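Local coordinates for amino acid ABC transporter, binding protein (Thermus thermophilus, PDB 3VV5) that binds the lysine analogue (S)-2-aminoethyl-L-cysteine (thialysine) as the solute-binding component of an amino acid ABC transporter, at residues 59-64 and 246-251; 78-83 and 93-98; 89-94 and 220-225; 124-129 and 183-188; 132-137 and 205-210. All blocks are in the same frame, centred on the assembly; numbering follows the deposited sequence.

Contact 1: residues 59-64 and 246-251; sequences TGFEVD and ARISQK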
# COMPACT_ATOMS: atom_id res chain seq x y z
N THR A 59 12.53 -1.80 -3.22
CA THR A 59 12.52 -2.74 -2.11
C THR A 59 11.32 -2.46 -1.19
O THR A 59 10.39 -1.67 -1.53
CB THR A 59 13.90 -2.74 -1.36
OG1 THR A 59 13.95 -3.78 -0.37
CG2 THR A 59 14.20 -1.36 -0.75
N GLY A 60 11.29 -3.15 -0.06
CA GLY A 60 10.19 -3.01 0.88
C GLY A 60 9.51 -4.35 1.11
O GLY A 60 9.74 -5.32 0.38
N PHE A 61 8.66 -4.40 2.13
CA PHE A 61 7.87 -5.60 2.45
C PHE A 61 7.17 -6.22 1.23
O PHE A 61 7.22 -7.45 1.02
CB PHE A 61 6.85 -5.26 3.54
CG PHE A 61 5.94 -6.37 3.89
CD1 PHE A 61 6.42 -7.50 4.57
CD2 PHE A 61 4.59 -6.30 3.55
CE1 PHE A 61 5.57 -8.55 4.90
CE2 PHE A 61 3.73 -7.36 3.86
CZ PHE A 61 4.21 -8.49 4.55
N GLU A 62 6.53 -5.38 0.43
CA GLU A 62 5.76 -5.88 -0.73
C GLU A 62 6.62 -6.39 -1.87
O GLU A 62 6.23 -7.30 -2.58
CB GLU A 62 4.75 -4.84 -1.22
CG GLU A 62 3.62 -4.71 -0.25
CD GLU A 62 2.56 -3.70 -0.66
OE1 GLU A 62 2.88 -2.50 -0.80
OE2 GLU A 62 1.38 -4.10 -0.75
N VAL A 63 7.80 -5.80 -2.01
CA VAL A 63 8.76 -6.23 -3.03
C VAL A 63 9.37 -7.58 -2.65
O VAL A 63 9.43 -8.50 -3.50
CB VAL A 63 9.82 -5.14 -3.28
CG1 VAL A 63 10.90 -5.61 -4.26
CG2 VAL A 63 9.14 -3.81 -3.80
N ASP A 64 9.76 -7.75 -1.39
CA ASP A 64 10.23 -9.07 -0.90
C ASP A 64 9.16 -10.15 -1.06
O ASP A 64 9.45 -11.27 -1.48
CB ASP A 64 10.69 -8.99 0.55
CG ASP A 64 12.06 -8.34 0.70
OD1 ASP A 64 12.75 -8.16 -0.33
OD2 ASP A 64 12.45 -8.03 1.84
N ALA A 246 6.28 -15.13 7.50
CA ALA A 246 6.75 -14.76 8.82
C ALA A 246 8.13 -14.10 8.78
O ALA A 246 8.31 -13.06 9.40
CB ALA A 246 6.76 -15.98 9.77
N ARG A 247 9.09 -14.71 8.07
CA ARG A 247 10.45 -14.15 7.98
C ARG A 247 10.47 -12.75 7.37
O ARG A 247 11.23 -11.86 7.78
CB ARG A 247 11.38 -15.07 7.14
CG ARG A 247 12.75 -14.39 6.91
CD ARG A 247 13.58 -14.85 5.73
NE ARG A 247 12.93 -14.91 4.43
CZ ARG A 247 13.15 -14.08 3.41
NH1 ARG A 247 13.99 -13.04 3.54
NH2 ARG A 247 12.50 -14.28 2.27
N ILE A 248 9.65 -12.56 6.34
CA ILE A 248 9.64 -11.27 5.64
C ILE A 248 8.93 -10.22 6.48
O ILE A 248 9.37 -9.07 6.53
CB ILE A 248 9.03 -11.39 4.22
CG1 ILE A 248 9.94 -12.23 3.32
CG2 ILE A 248 8.73 -10.01 3.62
CD1 ILE A 248 9.33 -12.58 1.91
N SER A 249 7.84 -10.61 7.13
CA SER A 249 7.12 -9.68 8.02
C SER A 249 8.03 -9.26 9.19
O SER A 249 8.11 -8.09 9.52
CB SER A 249 5.81 -10.27 8.52
OG SER A 249 5.06 -9.32 9.26
N GLN A 250 8.73 -10.23 9.77
CA GLN A 250 9.69 -9.94 10.84
C GLN A 250 10.84 -9.02 10.41
O GLN A 250 11.22 -8.12 11.15
CB GLN A 250 10.25 -11.25 11.44
CG GLN A 250 9.24 -12.06 12.27
CD GLN A 250 8.78 -11.35 13.54
OE1 GLN A 250 9.50 -10.50 14.10
NE2 GLN A 250 7.58 -11.70 14.01
N LYS A 251 11.39 -9.26 9.23
CA LYS A 251 12.44 -8.42 8.64
C LYS A 251 12.01 -6.94 8.61
O LYS A 251 12.73 -6.04 9.05
CB LYS A 251 12.74 -8.90 7.21
CG LYS A 251 13.83 -8.10 6.44
CD LYS A 251 13.93 -8.56 4.97
CE LYS A 251 14.98 -7.77 4.19
NZ LYS A 251 15.09 -8.29 2.77
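F61 and I248 cross at about a right angle where the first turn of helix 61-72 packs against helix 244-253, a helix-on-helix contact in the two-lobed fold of the family 3 solute-binding proteins. The branch methyl does the touching: CG2 of I248 lies 3.5 Å from CD1 of F61, approaching the ring obliquely. One atom further round, CE1 of F61 comes 3.7 Å from CA of S249, while O of I248 and N of S249 lie in the ring plane at its edge. With CG anti to its own backbone N (chi1 177°), F61 swings its ring across to the second helix. A small residue suits position 249, because the ring can then come close to the helix backbone; the hydroxyl of S249 is bonded to the backbone of E255 and V257. F253 adds an edge-to-face contact to the same ring.

I248 is long enough to serve two partners. Its CG2 also meets CB of D64 at 3.8 Å, and its CD1 rests 3.6 Å from the carbonyl O of D64. G60 stands at the N-cap, with backbone angles that would jam any CB against the preceding carbonyl, and its O accepts from the amide of D64 at 3.0 Å.

Beside this apolar contact the extended chain of K251 carries NZ across to D64, the two side chains crossing at about a right angle. NZ of K251 forms a salt bridge of 2.8 Å with OD2 of D64, on the syn side and 30° out of the carboxylate plane, and NE1 of W252 is a second donor to that same oxygen.

Contact 2: residues 78-83 and 93-98; sequences RWIAQS and QGRFDF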
# COMPACT_ATOMS: atom_id res chain seq x y z
N ARG A 78 9.55 -8.97 -13.02
CA ARG A 78 9.92 -7.72 -13.68
C ARG A 78 9.07 -6.63 -13.07
O ARG A 78 7.85 -6.64 -13.23
CB ARG A 78 9.58 -7.76 -15.17
CG ARG A 78 10.56 -7.00 -16.06
CD ARG A 78 10.83 -5.55 -15.63
NE ARG A 78 11.53 -4.82 -16.69
CZ ARG A 78 10.94 -4.30 -17.76
NH1 ARG A 78 9.62 -4.41 -17.92
NH2 ARG A 78 11.66 -3.67 -18.68
N TRP A 79 9.70 -5.70 -12.38
CA TRP A 79 8.93 -4.71 -11.65
C TRP A 79 8.78 -3.45 -12.50
O TRP A 79 9.73 -3.00 -13.15
CB TRP A 79 9.61 -4.36 -10.31
CG TRP A 79 9.54 -5.47 -9.30
CD1 TRP A 79 10.42 -6.50 -9.16
CD2 TRP A 79 8.54 -5.65 -8.28
NE1 TRP A 79 10.03 -7.32 -8.11
CE2 TRP A 79 8.87 -6.81 -7.56
CE3 TRP A 79 7.38 -4.93 -7.92
CZ2 TRP A 79 8.10 -7.28 -6.49
CZ3 TRP A 79 6.61 -5.39 -6.84
CH2 TRP A 79 6.97 -6.56 -6.15
N ILE A 80 7.58 -2.88 -12.44
CA ILE A 80 7.27 -1.63 -13.12
C ILE A 80 6.69 -0.68 -12.08
O ILE A 80 5.63 -0.96 -11.52
CB ILE A 80 6.22 -1.87 -14.24
CG1 ILE A 80 6.65 -3.01 -15.17
CG2 ILE A 80 5.91 -0.54 -15.00
CD1 ILE A 80 7.13 -2.54 -16.52
N ALA A 81 7.38 0.43 -11.84
CA ALA A 81 6.97 1.42 -10.84
C ALA A 81 6.24 2.60 -11.49
O ALA A 81 6.79 3.28 -12.32
CB ALA A 81 8.20 1.94 -10.09
N GLN A 82 4.99 2.84 -11.09
CA GLN A 82 4.16 3.88 -11.70
C GLN A 82 3.43 4.67 -10.63
O GLN A 82 3.28 4.21 -9.50
CB GLN A 82 3.08 3.23 -12.60
CG GLN A 82 3.60 2.43 -13.80
CD GLN A 82 3.97 3.33 -14.97
OE1 GLN A 82 5.15 3.59 -15.23
NE2 GLN A 82 2.96 3.82 -15.67
N SER A 83 2.91 5.84 -10.99
CA SER A 83 2.10 6.62 -10.06
C SER A 83 0.94 5.78 -9.47
O SER A 83 0.26 5.05 -10.21
CB SER A 83 1.58 7.89 -10.75
OG SER A 83 0.85 8.69 -9.84
N GLN A 93 -5.57 -2.81 -18.31
CA GLN A 93 -5.15 -2.64 -19.70
C GLN A 93 -4.08 -3.66 -20.07
O GLN A 93 -3.69 -3.77 -21.24
CB GLN A 93 -4.63 -1.22 -19.93
CG GLN A 93 -5.70 -0.17 -19.73
CD GLN A 93 -5.17 1.23 -19.95
OE1 GLN A 93 -4.05 1.55 -19.56
NE2 GLN A 93 -5.99 2.08 -20.57
N GLY A 94 -3.58 -4.39 -19.08
CA GLY A 94 -2.62 -5.45 -19.33
C GLY A 94 -1.15 -5.03 -19.33
O GLY A 94 -0.30 -5.76 -19.80
N ARG A 95 -0.86 -3.84 -18.80
CA ARG A 95 0.51 -3.33 -18.68
C ARG A 95 1.36 -4.20 -17.74
O ARG A 95 2.56 -4.40 -17.95
CB ARG A 95 0.50 -1.85 -18.24
CG ARG A 95 1.89 -1.24 -17.92
CD ARG A 95 2.63 -0.79 -19.16
NE ARG A 95 3.99 -0.28 -18.92
CZ ARG A 95 4.29 0.96 -18.55
NH1 ARG A 95 3.34 1.85 -18.32
NH2 ARG A 95 5.56 1.32 -18.39
N PHE A 96 0.73 -4.71 -16.69
CA PHE A 96 1.39 -5.66 -15.79
C PHE A 96 0.43 -6.83 -15.56
O PHE A 96 -0.77 -6.71 -15.83
CB PHE A 96 1.76 -5.06 -14.42
CG PHE A 96 1.51 -3.57 -14.28
CD1 PHE A 96 2.50 -2.65 -14.59
CD2 PHE A 96 0.32 -3.10 -13.74
CE1 PHE A 96 2.29 -1.28 -14.40
CE2 PHE A 96 0.10 -1.73 -13.55
CZ PHE A 96 1.08 -0.82 -13.89
N ASP A 97 0.95 -7.94 -15.04
CA ASP A 97 0.13 -9.12 -14.77
C ASP A 97 -0.58 -9.04 -13.42
O ASP A 97 -1.73 -9.46 -13.27
CB ASP A 97 0.98 -10.39 -14.85
CG ASP A 97 1.64 -10.54 -16.18
OD1 ASP A 97 0.91 -10.49 -17.20
OD2 ASP A 97 2.87 -10.70 -16.23
N PHE A 98 0.13 -8.49 -12.43
CA PHE A 98 -0.50 -8.17 -11.16
C PHE A 98 0.13 -6.94 -10.52
O PHE A 98 1.21 -6.49 -10.91
CB PHE A 98 -0.57 -9.36 -10.18
CG PHE A 98 0.72 -9.68 -9.42
CD1 PHE A 98 0.89 -9.26 -8.09
CD2 PHE A 98 1.71 -10.49 -10.00
CE1 PHE A 98 2.06 -9.59 -7.37
CE2 PHE A 98 2.89 -10.87 -9.28
CZ PHE A 98 3.07 -10.41 -7.97
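The ring of F96 is met at its edge from the strand: CG2 of I80 lies near the ring plane, 3.7 Å from CE1 of F96, and CG of Q82 comes in beside it, 4.0 Å from the same CE1. One face of the ring is covered from its own segment by CB of R95, 4.2 Å above the plane and over the centre. CG2 of I80 also lies over one face of the R95 guanidinium, 3.9 Å from NH2 of R95. A bend at chi2 (82°) brings the arginine's end to I80 and Q82, crossing each at about a right angle. The amide of Q82 lies against the guanidinium, CD of Q82 3.7 Å from NH1 of R95 and the two planes 69° apart. Isoleucine fits because a branched apolar chain can touch ring and cation together. Cutting Q82 back to an alanine here would probably open a gap at the edge of F96 and leave the guanidinium of R95 freer to turn. G94 ends helix 87-92 in a Schellman motif. Strand 76-81, helix 87-92 and strand 98-100 form a beta-alpha-beta crossover, whose two strands flank strand 37-42 in parallel, as in type 2 periplasmic binding proteins.

Contact 3: residues 89-94 and 220-225; sequences IQLNQG and AVAKGN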
# COMPACT_ATOMS: atom_id res chain seq x y z
N ILE A 89 -6.00 0.87 -13.15
CA ILE A 89 -6.36 1.10 -14.55
C ILE A 89 -5.37 0.43 -15.50
O ILE A 89 -5.77 -0.31 -16.40
CB ILE A 89 -6.55 2.61 -14.84
CG1 ILE A 89 -7.77 3.09 -14.04
CG2 ILE A 89 -6.77 2.86 -16.35
CD1 ILE A 89 -7.97 4.59 -14.00
N GLN A 90 -4.08 0.65 -15.28
CA GLN A 90 -3.08 0.04 -16.15
C GLN A 90 -3.05 -1.49 -16.06
O GLN A 90 -2.71 -2.15 -17.03
CB GLN A 90 -1.69 0.62 -15.92
CG GLN A 90 -1.56 2.09 -16.39
CD GLN A 90 -0.22 2.39 -17.09
OE1 GLN A 90 -0.15 3.22 -17.99
NE2 GLN A 90 0.82 1.71 -16.68
N LEU A 91 -3.38 -2.03 -14.89
CA LEU A 91 -3.46 -3.47 -14.69
C LEU A 91 -4.54 -4.05 -15.60
O LEU A 91 -4.31 -5.03 -16.30
CB LEU A 91 -3.81 -3.78 -13.21
CG LEU A 91 -4.23 -5.20 -12.81
CD1 LEU A 91 -3.09 -6.20 -13.14
CD2 LEU A 91 -4.61 -5.26 -11.34
N ASN A 92 -5.70 -3.39 -15.60
CA ASN A 92 -6.82 -3.78 -16.46
C ASN A 92 -6.56 -3.63 -17.95
O ASN A 92 -7.26 -4.23 -18.76
CB ASN A 92 -8.10 -3.05 -16.05
CG ASN A 92 -8.87 -3.79 -14.96
OD1 ASN A 92 -8.98 -5.02 -14.97
ND2 ASN A 92 -9.41 -3.03 -14.02
N GLN A 93 -5.57 -2.81 -18.31
CA GLN A 93 -5.15 -2.64 -19.70
C GLN A 93 -4.08 -3.66 -20.07
O GLN A 93 -3.69 -3.77 -21.24
CB GLN A 93 -4.63 -1.22 -19.93
CG GLN A 93 -5.70 -0.17 -19.73
CD GLN A 93 -5.17 1.23 -19.95
OE1 GLN A 93 -4.05 1.55 -19.56
NE2 GLN A 93 -5.99 2.08 -20.57
N GLY A 94 -3.58 -4.39 -19.08
CA GLY A 94 -2.62 -5.45 -19.33
C GLY A 94 -1.15 -5.03 -19.33
O GLY A 94 -0.30 -5.76 -19.80
N ALA A 220 -3.71 -7.47 -6.66
CA ALA A 220 -4.82 -7.37 -7.61
C ALA A 220 -4.39 -7.90 -8.95
O ALA A 220 -3.23 -7.78 -9.36
CB ALA A 220 -5.31 -5.90 -7.76
N VAL A 221 -5.37 -8.47 -9.63
CA VAL A 221 -5.21 -9.03 -10.94
C VAL A 221 -6.26 -8.31 -11.82
O VAL A 221 -7.21 -7.75 -11.30
CB VAL A 221 -5.43 -10.54 -10.73
CG1 VAL A 221 -6.67 -11.08 -11.37
CG2 VAL A 221 -4.14 -11.34 -10.93
N ALA A 222 -6.08 -8.28 -13.14
CA ALA A 222 -7.10 -7.71 -14.04
C ALA A 222 -8.43 -8.44 -13.84
O ALA A 222 -8.45 -9.64 -13.64
CB ALA A 222 -6.65 -7.83 -15.49
N LYS A 223 -9.55 -7.70 -13.90
CA LYS A 223 -10.85 -8.29 -13.58
C LYS A 223 -11.08 -9.50 -14.50
O LYS A 223 -10.85 -9.42 -15.70
CB LYS A 223 -11.98 -7.25 -13.70
CG LYS A 223 -13.41 -7.78 -13.46
CD LYS A 223 -13.58 -8.50 -12.13
CE LYS A 223 -14.10 -7.59 -11.03
NZ LYS A 223 -14.34 -8.30 -9.75
N GLY A 224 -11.47 -10.63 -13.90
CA GLY A 224 -11.68 -11.86 -14.69
C GLY A 224 -10.46 -12.73 -14.95
O GLY A 224 -10.57 -13.79 -15.59
N ASN A 225 -9.27 -12.30 -14.51
CA ASN A 225 -8.07 -13.13 -14.68
C ASN A 225 -7.97 -14.18 -13.56
O ASN A 225 -7.03 -14.16 -12.73
CB ASN A 225 -6.78 -12.28 -14.79
CG ASN A 225 -5.56 -13.10 -15.22
OD1 ASN A 225 -5.64 -14.33 -15.38
ND2 ASN A 225 -4.44 -12.43 -15.42
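N92 and K223 are joined by the one hydrogen bond between the two segments: the backbone N-H of K223 donates to OD1 of N92 over 2.9 Å, nearly straight at 164° and in the carbonyl plane of the amide. Alanine suits position 222: CB of A222 lies 3.7 Å from both OD1 of N92 and O of L91, where a larger side chain would have to fit against the helix end. CG of L91 points away from its own backbone N (chi1 168°), carrying both methyls over the strand: CD2 of L91 meets CB of A220 at 3.7 Å, and CG of L91 sits 3.6 Å from the amide N of A222.

Further out, ND2 of N92 donates to O of A112. The chain of K223 bends away from the helix, NZ bonding to O of A110 and forming a salt bridge with D114. A type II turn from A222 to N225 is closed by N of N225 bonding to O of A222; G224 supplies its positive phi. N225 is the N-cap of helix 226-242, its OD1 accepting from N of L228. The last turn of helix 87-92 thus lies on the end of strand 206-222, with V99 (strand 98-100) and V113 (strand 113-115) beside L91.

Contact 4: residues 124-129 and 183-188; sequences GVIVSR and IDTWIT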
# COMPACT_ATOMS: atom_id res chain seq x y z
N GLY A 124 -5.82 3.14 8.77
CA GLY A 124 -5.47 4.54 8.51
C GLY A 124 -5.46 5.31 9.82
O GLY A 124 -6.31 5.09 10.65
N VAL A 125 -4.48 6.19 9.98
CA VAL A 125 -4.28 6.92 11.24
C VAL A 125 -4.13 8.43 11.02
O VAL A 125 -3.63 8.91 10.00
CB VAL A 125 -3.04 6.41 12.08
CG1 VAL A 125 -3.31 5.04 12.71
CG2 VAL A 125 -1.75 6.38 11.24
N ILE A 126 -4.58 9.18 12.03
CA ILE A 126 -4.39 10.61 12.06
C ILE A 126 -3.00 10.84 12.58
O ILE A 126 -2.62 10.28 13.60
CB ILE A 126 -5.43 11.28 13.00
CG1 ILE A 126 -6.78 11.37 12.29
CG2 ILE A 126 -4.94 12.67 13.49
CD1 ILE A 126 -7.92 11.80 13.17
N VAL A 127 -2.20 11.62 11.85
CA VAL A 127 -0.94 12.08 12.42
C VAL A 127 -0.80 13.59 12.31
O VAL A 127 -1.06 14.20 11.26
CB VAL A 127 0.33 11.21 12.03
CG1 VAL A 127 0.05 10.17 10.90
CG2 VAL A 127 1.59 12.00 11.84
N SER A 128 -0.43 14.20 13.44
CA SER A 128 -0.32 15.65 13.50
C SER A 128 0.99 16.04 14.15
O SER A 128 1.77 15.18 14.56
CB SER A 128 -1.49 16.26 14.31
OG SER A 128 -2.75 15.80 13.83
N ARG A 129 1.23 17.34 14.25
CA ARG A 129 2.34 17.81 15.06
C ARG A 129 1.89 17.64 16.51
O ARG A 129 0.69 17.53 16.78
CB ARG A 129 2.71 19.27 14.72
CG ARG A 129 3.22 19.45 13.27
CD ARG A 129 3.61 20.90 12.93
NE ARG A 129 2.46 21.81 12.98
CZ ARG A 129 1.50 21.87 12.05
NH1 ARG A 129 1.53 21.08 10.98
NH2 ARG A 129 0.51 22.73 12.18
N ILE A 183 -0.16 21.87 6.47
CA ILE A 183 -1.40 21.17 6.79
C ILE A 183 -1.38 20.87 8.28
O ILE A 183 -0.31 20.84 8.90
CB ILE A 183 -1.56 19.86 5.98
CG1 ILE A 183 -0.41 18.89 6.28
CG2 ILE A 183 -1.64 20.14 4.46
CD1 ILE A 183 -0.58 17.54 5.61
N ASP A 184 -2.55 20.64 8.85
CA ASP A 184 -2.67 20.34 10.28
C ASP A 184 -2.50 18.86 10.59
O ASP A 184 -2.08 18.49 11.69
CB ASP A 184 -4.06 20.75 10.78
CG ASP A 184 -4.23 22.26 10.85
OD1 ASP A 184 -3.52 22.90 11.67
OD2 ASP A 184 -5.07 22.79 10.10
N THR A 185 -2.84 18.02 9.62
CA THR A 185 -2.99 16.59 9.84
C THR A 185 -2.70 15.82 8.56
O THR A 185 -3.08 16.25 7.49
CB THR A 185 -4.40 16.28 10.38
OG1 THR A 185 -4.49 16.71 11.75
CG2 THR A 185 -4.73 14.76 10.31
N TRP A 186 -2.02 14.68 8.69
CA TRP A 186 -1.75 13.76 7.58
C TRP A 186 -2.46 12.46 7.90
O TRP A 186 -2.31 11.94 9.02
CB TRP A 186 -0.22 13.57 7.53
CG TRP A 186 0.32 12.52 6.60
CD1 TRP A 186 -0.12 12.18 5.35
CD2 TRP A 186 1.48 11.71 6.85
NE1 TRP A 186 0.71 11.20 4.80
CE2 TRP A 186 1.69 10.90 5.71
CE3 TRP A 186 2.37 11.61 7.94
CZ2 TRP A 186 2.75 9.98 5.63
CZ3 TRP A 186 3.41 10.68 7.86
CH2 TRP A 186 3.60 9.89 6.72
N ILE A 187 -3.28 11.95 6.98
CA ILE A 187 -3.94 10.67 7.21
C ILE A 187 -3.24 9.65 6.34
O ILE A 187 -3.17 9.81 5.12
CB ILE A 187 -5.46 10.68 6.94
CG1 ILE A 187 -6.18 11.63 7.92
CG2 ILE A 187 -6.03 9.26 7.12
CD1 ILE A 187 -7.70 11.63 7.75
N THR A 188 -2.70 8.61 6.98
CA THR A 188 -1.90 7.64 6.25
C THR A 188 -1.97 6.30 6.95
O THR A 188 -2.68 6.14 7.93
CB THR A 188 -0.42 8.13 6.13
OG1 THR A 188 0.32 7.32 5.21
CG2 THR A 188 0.27 8.13 7.49
O HOH W 1 -0.48 19.59 13.54
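V127 and W186 form the tight middle of an antiparallel strand pair, their side chains side by side and pointing the same way, with CG2 of V127 4.0 Å from CE3 of W186. Backbone bonds run both ways between them, N of W186 to O of V127 being 2.8 Å. CG2 of T188 lies 3.5 Å above the indole plane of W186, over its centre, and D171 accepts from both W186 NE1 and T188 OG1. On the other face I126 meets T185 and I187, beta-branched residues suited to a strand.

Before T185 the second segment is not strand, and at this partly exposed end a water and the R129 side chain make the links. Water 1 bridges N of R129 and O of D184 over one guanidinium face. A bend at chi3 (-64°) turns NH1 of R129 toward O of I183, where it donates at 2.8 Å; NH1 also bonds to O of L178. With an alanine replacing R129, the carbonyls of I183 and L178 would probably be left without this donor and residues 183-184 less firmly held to the strand. Strand 120-129 lies between strands 185-189 and 206-222, with helix 190-200 over V125, V127 and T188 and helix 171-180 on V127 and W186.

Contact 5: residues 132-137 and 205-210; sequences GPRTAK and TLQVGE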
# COMPACT_ATOMS: atom_id res chain seq x y z
N GLY A 132 -1.42 18.81 18.09
CA GLY A 132 -2.32 18.90 16.95
C GLY A 132 -3.49 17.94 17.13
O GLY A 132 -3.62 17.32 18.17
N PRO A 133 -4.34 17.83 16.10
CA PRO A 133 -5.54 17.01 16.18
C PRO A 133 -5.25 15.54 16.45
O PRO A 133 -4.31 14.97 15.87
CB PRO A 133 -6.18 17.19 14.81
CG PRO A 133 -5.68 18.52 14.36
CD PRO A 133 -4.28 18.59 14.84
N ARG A 134 -6.04 14.94 17.34
CA ARG A 134 -5.91 13.52 17.64
C ARG A 134 -7.03 12.65 17.11
O ARG A 134 -6.80 11.47 16.85
CB ARG A 134 -5.79 13.29 19.15
CG ARG A 134 -4.50 13.85 19.75
CD ARG A 134 -4.69 14.04 21.26
NE ARG A 134 -4.68 12.77 21.97
CZ ARG A 134 -5.09 12.60 23.23
NH1 ARG A 134 -5.56 13.63 23.93
NH2 ARG A 134 -5.03 11.40 23.78
N THR A 135 -8.23 13.20 16.97
CA THR A 135 -9.39 12.41 16.59
C THR A 135 -10.09 13.00 15.36
O THR A 135 -9.82 14.13 14.98
CB THR A 135 -10.43 12.38 17.71
OG1 THR A 135 -10.81 13.74 18.00
CG2 THR A 135 -9.87 11.72 18.96
N ALA A 136 -11.01 12.24 14.78
CA ALA A 136 -11.81 12.74 13.65
C ALA A 136 -12.56 14.02 14.04
O ALA A 136 -12.66 14.94 13.23
CB ALA A 136 -12.78 11.67 13.16
N LYS A 137 -13.09 14.05 15.26
CA LYS A 137 -13.82 15.23 15.76
C LYS A 137 -12.90 16.45 15.76
O LYS A 137 -13.33 17.57 15.43
CB LYS A 137 -14.37 14.95 17.18
CG LYS A 137 -15.32 16.01 17.75
CD LYS A 137 -15.36 15.95 19.29
CE LYS A 137 -16.27 17.03 19.90
NZ LYS A 137 -15.86 18.43 19.56
N THR A 205 8.36 15.52 17.62
CA THR A 205 7.70 16.54 16.79
C THR A 205 6.31 16.12 16.27
O THR A 205 5.44 16.96 16.11
CB THR A 205 8.64 17.13 15.67
OG1 THR A 205 8.26 16.66 14.38
CG2 THR A 205 10.10 16.79 15.92
N LEU A 206 6.11 14.81 16.05
CA LEU A 206 4.81 14.30 15.60
C LEU A 206 4.17 13.34 16.61
O LEU A 206 4.85 12.77 17.47
CB LEU A 206 4.94 13.60 14.23
CG LEU A 206 5.45 14.41 13.03
CD1 LEU A 206 5.41 13.58 11.75
CD2 LEU A 206 4.69 15.71 12.85
N GLN A 207 2.86 13.17 16.51
CA GLN A 207 2.14 12.27 17.39
C GLN A 207 1.16 11.52 16.50
O GLN A 207 0.55 12.11 15.62
CB GLN A 207 1.40 13.06 18.49
CG GLN A 207 -0.08 13.26 18.23
CD GLN A 207 -0.68 14.49 18.92
OE1 GLN A 207 -0.32 14.84 20.06
NE2 GLN A 207 -1.62 15.15 18.22
N VAL A 208 1.01 10.22 16.74
CA VAL A 208 0.02 9.43 16.01
C VAL A 208 -1.27 9.46 16.81
O VAL A 208 -1.28 9.16 18.01
CB VAL A 208 0.54 7.98 15.76
CG1 VAL A 208 -0.48 7.15 14.97
CG2 VAL A 208 1.90 8.02 15.04
N GLY A 209 -2.36 9.84 16.14
CA GLY A 209 -3.66 9.98 16.79
C GLY A 209 -4.50 8.74 16.58
O GLY A 209 -3.98 7.62 16.55
N GLU A 210 -5.80 8.93 16.41
CA GLU A 210 -6.74 7.82 16.38
C GLU A 210 -6.59 6.99 15.10
O GLU A 210 -6.24 7.50 14.04
CB GLU A 210 -8.19 8.30 16.61
CG GLU A 210 -9.05 8.43 15.36
CD GLU A 210 -10.54 8.67 15.62
OE1 GLU A 210 -10.98 9.83 15.57
OE2 GLU A 210 -11.31 7.70 15.84
O HOH W 2 -2.42 12.96 16.36
O HOH W 3 -13.63 11.70 16.68
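NE2 of Q207 has two acceptors, the carbonyl O of G132 at 3.0 Å and water 2. The bond to G132 is bent, 139° at the hydrogen, and although the carbonyl oxygen lies in the amide plane of Q207, the donor stands well above the carbonyl plane of G132. Water 2 donates to O of P133 (2.8 Å) and, over a longer 3.2 Å, to O of Q207, so the glutamine is tied to the loop by both its side chain and its backbone. A glutamine suits the place because its chain, extended beyond CG, carries an amide N-H to a carbonyl that the strand itself does not reach. R134 crosses it at about a right angle, with CG of R134 3.5 Å from NE2 of Q207.

Segment 132-137, in the loop connecting strands 120-129 and 143-147, flanks the start of strand 206-222 and runs 12° from it, in the lobe away from helix 87-92 of the two-lobed type 2 periplasmic binding protein fold. A backbone-to-backbone hydrogen bond links them, N of E210 to O of R134 at 2.8 Å. G209 has to be glycine: any CB there would collide with O of R134. D138 accepts from N of R134, and its own N bonds to OG1 of T135.

E210 extends its chain beyond CG across T135, and its OE1 accepts from N of A136 nearly along the C-O axis; the modelled separation of 2.5 Å is so short that the exact length is doubtful. Water 3, which accepts from N of K137 at 2.8 Å, makes a weak bond to that oxygen.

Contact 1 opens first and closes last: residues 59-64 meet 246-251, near the C terminus, joining helices 61-72 and 244-253, so the other four contacts are nested inside its loop. Contact 2 closes the shortest loop, returning from strand 76-81 through helix 87-92. Contact 3 starts on that helix, shares residues 93-94 with contact 2, and closes at the end of strand 206-222, enclosing contacts 4 and 5. Contact 4 closes from strand 120-129 onto 185-189; contact 5 runs from the following loop onto the start of strand 206-222, so the two cross. They lie across the chain's centre from contacts 2 and 3, and strand 206-222 runs between the two regions.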